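Local coordinates for protein putative exonuclease (Eubacterium rectale, PDB 3L0A) that binds a zinc ion and is probably a nuclease-like hydrolase of the PDDEXK-like clan, at residues K154-I159 against V165-Y170; D171-V176 against L189-A194. All coordinates share one frame; numbering follows the deposited sequence.

Interaction 1: K154-I159 against V165-Y170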
loop_
_atom_site.group_PDB
_atom_site.type_symbol
_atom_site.label_atom_id
_atom_site.label_comp_id
_atom_site.label_asym_id
_atom_site.label_seq_id
_atom_site.Cartn_x
_atom_site.Cartn_y
_atom_site.Cartn_z
ATOM N N LYS A 154 -8.555 8.609 -10.308
ATOM C CA LYS A 154 -9.154 7.933 -9.143
ATOM C C LYS A 154 -10.641 7.624 -9.363
ATOM O O LYS A 154 -11.402 8.438 -9.907
ATOM C CB LYS A 154 -8.955 8.740 -7.844
ATOM C CG LYS A 154 -7.478 8.960 -7.475
ATOM C CD LYS A 154 -7.212 8.959 -5.949
ATOM C CE LYS A 154 -5.794 9.501 -5.528
ATOM N NZ LYS A 154 -4.605 8.782 -6.120
ATOM N N TRP A 155 -11.030 6.424 -8.942
ATOM C CA TRP A 155 -12.388 5.920 -9.111
ATOM C C TRP A 155 -13.336 6.617 -8.148
ATOM O O TRP A 155 -13.059 6.689 -6.956
ATOM C CB TRP A 155 -12.420 4.413 -8.830
ATOM C CG TRP A 155 -13.760 3.818 -9.028
ATOM C CD1 TRP A 155 -14.669 3.504 -8.056
ATOM C CD2 TRP A 155 -14.373 3.489 -10.276
ATOM N NE1 TRP A 155 -15.809 2.985 -8.630
ATOM C CE2 TRP A 155 -15.652 2.977 -9.993
ATOM C CE3 TRP A 155 -13.964 3.583 -11.608
ATOM C CZ2 TRP A 155 -16.523 2.557 -10.992
ATOM C CZ3 TRP A 155 -14.830 3.167 -12.603
ATOM C CH2 TRP A 155 -16.094 2.660 -12.292
ATOM N N VAL A 156 -14.442 7.128 -8.663
ATOM C CA VAL A 156 -15.484 7.704 -7.816
ATOM C C VAL A 156 -16.770 6.927 -8.090
ATOM O O VAL A 156 -17.133 6.693 -9.264
ATOM C CB VAL A 156 -15.680 9.227 -8.059
ATOM C CG1 VAL A 156 -17.008 9.694 -7.513
ATOM C CG2 VAL A 156 -14.545 10.015 -7.446
ATOM N N LYS A 157 -17.435 6.537 -6.994
ATOM C CA LYS A 157 -18.627 5.696 -7.054
ATOM C C LYS A 157 -19.762 6.353 -7.827
ATOM O O LYS A 157 -20.140 7.498 -7.545
ATOM C CB LYS A 157 -19.092 5.296 -5.644
ATOM C CG LYS A 157 -20.193 4.241 -5.642
ATOM C CD LYS A 157 -20.645 3.859 -4.208
ATOM C CE LYS A 157 -22.182 3.664 -4.137
ATOM N NZ LYS A 157 -22.684 3.380 -2.746
ATOM N N ASP A 158 -20.270 5.601 -8.813
ATOM C CA ASP A 158 -21.350 6.013 -9.727
ATOM C C ASP A 158 -20.958 7.184 -10.649
ATOM O O ASP A 158 -21.803 7.715 -11.372
ATOM C CB ASP A 158 -22.661 6.341 -8.960
ATOM C CG ASP A 158 -23.134 5.190 -8.010
ATOM O OD1 ASP A 158 -23.221 4.019 -8.472
ATOM O OD2 ASP A 158 -23.437 5.466 -6.813
ATOM N N ILE A 159 -19.683 7.581 -10.623
ATOM C CA ILE A 159 -19.129 8.575 -11.567
ATOM C C ILE A 159 -18.015 7.931 -12.430
ATOM O O ILE A 159 -17.975 8.145 -13.641
ATOM C CB ILE A 159 -18.614 9.873 -10.829
ATOM C CG1 ILE A 159 -19.780 10.796 -10.406
ATOM C CG2 ILE A 159 -17.650 10.659 -11.714
ATOM C CD1 ILE A 159 -20.368 10.556 -8.983
ATOM N N VAL A 165 -7.915 17.257 -10.725
ATOM C CA VAL A 165 -8.530 18.602 -10.566
ATOM C C VAL A 165 -9.944 18.500 -10.075
ATOM O O VAL A 165 -10.335 19.129 -9.089
ATOM C CB VAL A 165 -8.576 19.381 -11.884
ATOM C CG1 VAL A 165 -9.161 20.784 -11.658
ATOM C CG2 VAL A 165 -7.194 19.451 -12.492
ATOM N N ARG A 166 -10.752 17.725 -10.777
ATOM C CA ARG A 166 -12.127 17.544 -10.321
ATOM C C ARG A 166 -12.187 16.714 -9.045
ATOM O O ARG A 166 -13.027 16.979 -8.174
ATOM C CB ARG A 166 -12.971 16.909 -11.418
ATOM C CG ARG A 166 -13.347 17.894 -12.502
ATOM C CD ARG A 166 -14.242 17.243 -13.522
ATOM N NE ARG A 166 -13.495 16.356 -14.372
ATOM C CZ ARG A 166 -13.981 15.770 -15.456
ATOM N NH1 ARG A 166 -15.233 15.978 -15.839
ATOM N NH2 ARG A 166 -13.197 14.982 -16.175
ATOM N N TYR A 167 -11.311 15.723 -8.908
ATOM C CA TYR A 167 -11.375 14.842 -7.706
ATOM C C TYR A 167 -11.099 15.589 -6.407
ATOM O O TYR A 167 -11.750 15.337 -5.400
ATOM C CB TYR A 167 -10.428 13.623 -7.841
ATOM C CG TYR A 167 -10.461 12.574 -6.682
ATOM C CD1 TYR A 167 -9.655 12.729 -5.581
ATOM C CD2 TYR A 167 -11.260 11.440 -6.747
ATOM C CE1 TYR A 167 -9.639 11.838 -4.579
ATOM C CE2 TYR A 167 -11.227 10.473 -5.727
ATOM C CZ TYR A 167 -10.414 10.694 -4.637
ATOM O OH TYR A 167 -10.356 9.835 -3.544
ATOM N N TRP A 168 -10.136 16.512 -6.419
ATOM C CA TRP A 168 -9.759 17.221 -5.198
ATOM C C TRP A 168 -10.391 18.607 -5.105
ATOM O O TRP A 168 -10.057 19.400 -4.216
ATOM C CB TRP A 168 -8.235 17.330 -5.090
ATOM C CG TRP A 168 -7.557 16.038 -4.752
ATOM C CD1 TRP A 168 -6.759 15.292 -5.575
ATOM C CD2 TRP A 168 -7.592 15.357 -3.495
ATOM N NE1 TRP A 168 -6.308 14.192 -4.924
ATOM C CE2 TRP A 168 -6.813 14.192 -3.640
ATOM C CE3 TRP A 168 -8.219 15.618 -2.263
ATOM C CZ2 TRP A 168 -6.622 13.269 -2.590
ATOM C CZ3 TRP A 168 -8.052 14.679 -1.197
ATOM C CH2 TRP A 168 -7.255 13.530 -1.378
ATOM N N GLY A 169 -11.306 18.907 -6.014
ATOM C CA GLY A 169 -12.025 20.178 -5.946
ATOM C C GLY A 169 -11.173 21.403 -6.278
ATOM O O GLY A 169 -11.442 22.482 -5.786
ATOM N N TYR A 170 -10.133 21.258 -7.084
ATOM C CA TYR A 170 -9.393 22.443 -7.528
ATOM C C TYR A 170 -10.182 23.197 -8.574
ATOM O O TYR A 170 -9.845 24.345 -8.927
ATOM C CB TYR A 170 -7.984 22.098 -8.020
ATOM C CG TYR A 170 -7.153 21.413 -6.931
ATOM C CD1 TYR A 170 -7.155 21.879 -5.607
ATOM C CD2 TYR A 170 -6.358 20.302 -7.227
ATOM C CE1 TYR A 170 -6.393 21.202 -4.586
ATOM C CE2 TYR A 170 -5.617 19.660 -6.244
ATOM C CZ TYR A 170 -5.632 20.122 -4.932
ATOM O OH TYR A 170 -4.863 19.482 -4.010
HETATM O O HOH W 1 -10.404 7.220 -4.836
#
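The Y167 ring meets K154 over one face, where K154 CB sits 3.5 Å above the ring plane, displaced toward the rim. At the ring's edge, close to its plane, lie the carbonyl O of W155 and, from the neighbouring residue, CE2 of W168; V156 CG2 comes in obliquely. A short antiparallel hairpin (154-156 with 160-162) packs against the one-turn helix 164-167, which follows it in the chain, within the PDDEXK-like domain.

The K154 contact qualifies as CH-pi: CB lies 3.9 Å from the ring centroid and 26° off the ring normal. The lysine chain then continues across the ring: the bend at chi2 lays CD over CZ of Y167, 3.9 Å away, and a further bend at chi4 (-58°) turns NZ, at the end that leads away. V156 adds the apolar part through CG2, 3.6 Å from Y167 CD2. Y167 CG stands anti to its own backbone N (chi1 -177°), which carries the ring out from the helix toward the strand. Y31, on a loop, also packs on Y167 and V156. A phenylalanine in place of Y167 would probably leave the water at the strand without its phenolic partner, so that the link to W155 O is lost.

The helix ends directly after Y167 in a Schellman motif, with G169 at positive phi as C-prime; Y170 N reaches V165 O at 2.9 Å, whereas the G169 N to R166 O bond is weak. No direct hydrogen bond joins the segments. One water makes the polar connection, hydrogen-bonded to Y167 OH at 2.9 Å and giving a weak 3.4 Å hydrogen bond to W155 O.

Interaction 2: D171-V176 against L189-A194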
loop_
_atom_site.group_PDB
_atom_site.type_symbol
_atom_site.label_atom_id
_atom_site.label_comp_id
_atom_site.label_asym_id
_atom_site.label_seq_id
_atom_site.Cartn_x
_atom_site.Cartn_y
_atom_site.Cartn_z
ATOM N N ASP A 171 -11.249 22.575 -9.071
ATOM C CA ASP A 171 -12.190 23.320 -9.882
ATOM C C ASP A 171 -12.876 24.369 -9.003
ATOM O O ASP A 171 -13.059 25.474 -9.454
ATOM C CB ASP A 171 -13.165 22.419 -10.671
ATOM C CG ASP A 171 -13.888 21.416 -9.815
ATOM O OD1 ASP A 171 -13.509 21.226 -8.627
ATOM O OD2 ASP A 171 -14.833 20.799 -10.357
ATOM N N ILE A 172 -13.178 24.053 -7.740
ATOM C CA ILE A 172 -13.769 25.038 -6.784
ATOM C C ILE A 172 -12.792 26.205 -6.564
ATOM O O ILE A 172 -13.128 27.370 -6.747
ATOM C CB ILE A 172 -14.114 24.428 -5.393
ATOM C CG1 ILE A 172 -14.941 23.102 -5.470
ATOM C CG2 ILE A 172 -14.834 25.446 -4.518
ATOM C CD1 ILE A 172 -16.433 23.252 -5.758
ATOM N N GLN A 173 -11.560 25.900 -6.206
ATOM C CA GLN A 173 -10.582 26.962 -5.989
ATOM C C GLN A 173 -10.461 27.923 -7.182
ATOM O O GLN A 173 -10.470 29.148 -7.016
ATOM C CB GLN A 173 -9.208 26.367 -5.672
ATOM C CG GLN A 173 -8.137 27.413 -5.317
ATOM C CD GLN A 173 -6.812 26.759 -5.026
ATOM O OE1 GLN A 173 -6.435 25.842 -5.726
ATOM N NE2 GLN A 173 -6.107 27.208 -3.978
ATOM N N GLY A 174 -10.322 27.360 -8.378
ATOM C CA GLY A 174 -10.199 28.171 -9.563
ATOM C C GLY A 174 -11.388 29.093 -9.785
ATOM O O GLY A 174 -11.196 30.272 -10.055
ATOM N N ALA A 175 -12.600 28.544 -9.630
ATOM C CA ALA A 175 -13.855 29.276 -9.833
ATOM C C ALA A 175 -13.997 30.492 -8.948
ATOM O O ALA A 175 -14.397 31.572 -9.443
ATOM C CB ALA A 175 -15.044 28.384 -9.664
ATOM N N VAL A 176 -13.653 30.332 -7.672
ATOM C CA VAL A 176 -13.805 31.395 -6.676
ATOM C C VAL A 176 -12.738 32.432 -6.904
ATOM O O VAL A 176 -13.033 33.621 -7.071
ATOM C CB VAL A 176 -13.686 30.853 -5.244
ATOM C CG1 VAL A 176 -13.515 31.990 -4.240
ATOM C CG2 VAL A 176 -14.901 30.022 -4.912
ATOM N N LEU A 189 -10.189 36.186 -15.691
ATOM C CA LEU A 189 -8.902 35.579 -16.075
ATOM C C LEU A 189 -8.951 34.054 -16.042
ATOM O O LEU A 189 -9.645 33.472 -15.190
ATOM C CB LEU A 189 -7.735 36.077 -15.195
ATOM C CG LEU A 189 -7.365 37.573 -15.187
ATOM C CD1 LEU A 189 -6.210 37.859 -14.218
ATOM C CD2 LEU A 189 -7.035 38.110 -16.590
ATOM N N PRO A 190 -8.176 33.403 -16.943
ATOM C CA PRO A 190 -7.996 31.960 -16.957
ATOM C C PRO A 190 -7.218 31.444 -15.734
ATOM O O PRO A 190 -6.392 32.169 -15.149
ATOM C CB PRO A 190 -7.199 31.723 -18.250
ATOM C CG PRO A 190 -6.488 32.951 -18.494
ATOM C CD PRO A 190 -7.351 34.050 -17.986
ATOM N N PHE A 191 -7.478 30.182 -15.370
ATOM C CA PHE A 191 -6.893 29.575 -14.196
ATOM C C PHE A 191 -6.051 28.384 -14.635
ATOM O O PHE A 191 -6.523 27.510 -15.377
ATOM C CB PHE A 191 -7.996 29.142 -13.237
ATOM C CG PHE A 191 -7.485 28.566 -11.951
ATOM C CD1 PHE A 191 -6.985 29.389 -10.960
ATOM C CD2 PHE A 191 -7.514 27.195 -11.727
ATOM C CE1 PHE A 191 -6.472 28.863 -9.786
ATOM C CE2 PHE A 191 -7.035 26.666 -10.565
ATOM C CZ PHE A 191 -6.518 27.506 -9.576
ATOM N N PHE A 192 -4.796 28.397 -14.178
ATOM C CA PHE A 192 -3.804 27.361 -14.420
ATOM C C PHE A 192 -3.251 26.828 -13.100
ATOM O O PHE A 192 -2.958 27.601 -12.181
ATOM C CB PHE A 192 -2.636 27.940 -15.187
ATOM C CG PHE A 192 -2.998 28.534 -16.521
ATOM C CD1 PHE A 192 -3.349 29.874 -16.627
ATOM C CD2 PHE A 192 -2.948 27.753 -17.680
ATOM C CE1 PHE A 192 -3.685 30.430 -17.872
ATOM C CE2 PHE A 192 -3.240 28.314 -18.937
ATOM C CZ PHE A 192 -3.618 29.657 -19.024
ATOM N N ILE A 193 -3.122 25.512 -13.022
ATOM C CA ILE A 193 -2.374 24.836 -11.974
ATOM C C ILE A 193 -0.990 24.531 -12.493
ATOM O O ILE A 193 -0.822 23.962 -13.584
ATOM C CB ILE A 193 -3.082 23.542 -11.544
ATOM C CG1 ILE A 193 -4.368 23.901 -10.776
ATOM C CG2 ILE A 193 -2.156 22.678 -10.684
ATOM C CD1 ILE A 193 -5.387 22.773 -10.669
ATOM N N ALA A 194 0.018 24.968 -11.754
ATOM C CA ALA A 194 1.394 24.695 -12.131
ATOM C C ALA A 194 1.794 23.512 -11.264
ATOM O O ALA A 194 2.172 23.685 -10.105
ATOM C CB ALA A 194 2.293 25.932 -11.870
#
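G174 sets its CA squarely over one face of the F191 ring in a CH-pi contact: G174 CA is 3.4 Å from the centroid of the F191 ring and only 4° off the ring normal, hence almost exactly above its centre. The spread of distances confirms the centring, since CA of G174 is 3.6 Å from CG of F191 and 3.8 Å from CE1, the far limit of the six. A chi1 of -177° swings the F191 ring off the strand and onto the helix. Glycine is what permits such closeness, because a CB on G174 would point at the ring and come within 2.7 Å of F191 CD2, a clash.

This is helix 170-185 packed on the mixed beta-sheet, on strand 191-197, which runs parallel to 140-147 and antiparallel to 204-209. I141 and V209, from those two strands, also pack against F191.

The remaining contact involves a polar group, without any hydrogen bond across the segments. Q173, extended beyond CG, brings OE1 near the plane of the ring at its edge, 4.2 Å from F191 CZ, with the amide and ring planes 52° apart. Its polar atoms are engaged by other residues: OE1 accepts a hydrogen bond from K145 NZ, and NE2 is hydrogen-bonded to Y177 OH.

The two contacts follow one another along the chain, their centres 16 Å apart, and helix 164-167 of interaction 1 is followed, after W168 and G169, by helix 170-185 of interaction 2. Both use an aromatic ring with a CH group over one face, but the settings differ. Interaction 1 is partly buried, draws on an exposed lysine chain and includes a water; interaction 2 is buried, with a bare backbone CA centred on the ring where the helix meets the main sheet. The contacts touch at the helix junction: Y170 CB lies 3.8 Å from I193 CD1, and V165 CG1 is 3.8 Å from D171 N.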